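Local coordinates for ferripyochelin binding protein (Salmonella enterica subsp. enterica serovar Typhimurium, PDB 3R3R) that binds zinc and belongs to the gamma-class carbonic anhydrase family, though its exact function is not established, at residues N170-K173 and W174-D177. Sequence-based numbering, arbitrary orientation.
Sequences NYVK and WKDD
One face of the Tyr171 ring receives the edge of Trp174: CE3 of the indole stands over the centre of the phenol ring, the two planes 77° apart and the six-membered centroids 5.1 Å from each other, a T-shaped pair. At that same indole edge, Tyr171 CE2 comes to 3.7 Å from Trp174 CZ3. A face of the indole lies against Asn170 one helical turn back. The Asn170 CB sits 3.6 Å from the centroid of the six-membered ring, close to the ring normal, in a CH-pi contact, while the backbone O of Asn170, which accepts the hydrogen bond from Trp174 N, lies above the same face toward the rim. With CG of Trp174 anti to its own carbonyl carbon, the ring is laid back over this turn, broad enough to meet both Asn170 and Tyr171. Asparagine suits the spot because its short stem meets the indole and its flat amide lies over the outer rim, only modestly tilted.

All eight residues belong to the C-terminal helix 158-182, which packs along the outside of the single-stranded left-handed beta-helix built from hexapeptide repeats. Tyr171 turns to this coil, its ring also forming an edge-to-face pair with Trp43; an aromatic side chain that carries a hydroxyl fits such a partly exposed seam. Regular i to i+4 bonds join the turns, Lys175 N to Tyr171 O being nearly straight at 170°.

Lys175 chi1 (66°) brings CG to 3.3 Å from Val172 O; the bend at chi2 then turns CE to 4.0 Å from Val172 CG1, a compact apolar branch suited to the aliphatic chain. NZ reaches the short carboxylate of neighbouring Asp176, 2.7 Å from OD1 and above its plane. A salt bridge to Asp39 and a hydrogen bond to Arg21 O also grip NZ, tying the helix to the coil.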
# COMPACT_ATOMS: atom_id res chain seq x y z
N ASN A 170 -5.73 -2.04 -14.67
CA ASN A 170 -5.09 -3.27 -15.11
C ASN A 170 -4.99 -4.25 -13.96
O ASN A 170 -5.29 -5.43 -14.11
CB ASN A 170 -3.69 -3.01 -15.67
CG ASN A 170 -3.71 -2.31 -17.01
OD1 ASN A 170 -4.71 -2.37 -17.72
ND2 ASN A 170 -2.60 -1.66 -17.37
N TYR A 171 -4.55 -3.75 -12.80
CA TYR A 171 -4.36 -4.63 -11.65
C TYR A 171 -5.67 -5.17 -11.08
O TYR A 171 -5.70 -6.29 -10.57
CB TYR A 171 -3.47 -3.99 -10.57
CG TYR A 171 -2.05 -4.51 -10.68
CD1 TYR A 171 -1.69 -5.70 -10.04
CD2 TYR A 171 -1.09 -3.87 -11.45
CE1 TYR A 171 -0.42 -6.23 -10.16
CE2 TYR A 171 0.20 -4.41 -11.58
CZ TYR A 171 0.52 -5.58 -10.93
OH TYR A 171 1.78 -6.13 -11.01
N VAL A 172 -6.76 -4.42 -11.19
CA VAL A 172 -8.06 -4.98 -10.82
C VAL A 172 -8.42 -6.13 -11.78
O VAL A 172 -8.84 -7.21 -11.36
CB VAL A 172 -9.17 -3.91 -10.82
CG1 VAL A 172 -10.56 -4.56 -10.77
CG2 VAL A 172 -8.97 -2.95 -9.65
N LYS A 173 -8.23 -5.92 -13.08
CA LYS A 173 -8.49 -6.97 -14.06
C LYS A 173 -7.64 -8.22 -13.77
O LYS A 173 -8.14 -9.35 -13.80
CB LYS A 173 -8.23 -6.47 -15.48
CG LYS A 173 -9.15 -5.34 -15.95
CD LYS A 173 -8.89 -5.00 -17.41
CE LYS A 173 -9.60 -3.72 -17.81
NZ LYS A 173 -9.03 -2.55 -17.09
N TRP A 174 -6.36 -8.01 -13.50
CA TRP A 174 -5.46 -9.13 -13.29
C TRP A 174 -5.80 -9.88 -12.01
O TRP A 174 -5.81 -11.11 -12.01
CB TRP A 174 -3.99 -8.69 -13.36
CG TRP A 174 -3.62 -8.15 -14.74
CD1 TRP A 174 -4.17 -8.52 -15.95
CD2 TRP A 174 -2.68 -7.11 -15.03
NE1 TRP A 174 -3.60 -7.78 -16.96
CE2 TRP A 174 -2.69 -6.91 -16.43
CE3 TRP A 174 -1.81 -6.33 -14.25
CZ2 TRP A 174 -1.86 -5.99 -17.05
CZ3 TRP A 174 -1.00 -5.41 -14.88
CH2 TRP A 174 -1.04 -5.24 -16.27
N LYS A 175 -6.10 -9.19 -10.92
CA LYS A 175 -6.53 -9.93 -9.74
C LYS A 175 -7.84 -10.70 -10.01
O LYS A 175 -8.00 -11.82 -9.56
CB LYS A 175 -6.57 -9.09 -8.46
CG LYS A 175 -7.57 -8.00 -8.42
CD LYS A 175 -8.90 -8.44 -7.86
CE LYS A 175 -9.82 -7.24 -7.87
NZ LYS A 175 -11.24 -7.63 -7.69
N ASP A 176 -8.74 -10.13 -10.81
CA ASP A 176 -9.95 -10.86 -11.19
C ASP A 176 -9.66 -12.12 -12.01
O ASP A 176 -10.37 -13.12 -11.89
CB ASP A 176 -10.93 -9.92 -11.89
CG ASP A 176 -11.65 -9.00 -10.93
OD1 ASP A 176 -11.77 -9.35 -9.73
OD2 ASP A 176 -12.13 -7.93 -11.36
N ASP A 177 -8.61 -12.10 -12.82
CA ASP A 177 -8.17 -13.30 -13.53
C ASP A 177 -7.82 -14.39 -12.53
O ASP A 177 -8.26 -15.53 -12.67
CB ASP A 177 -6.95 -13.02 -14.42
CG ASP A 177 -7.27 -12.14 -15.62
OD1 ASP A 177 -8.45 -12.05 -16.04
OD2 ASP A 177 -6.32 -11.55 -16.16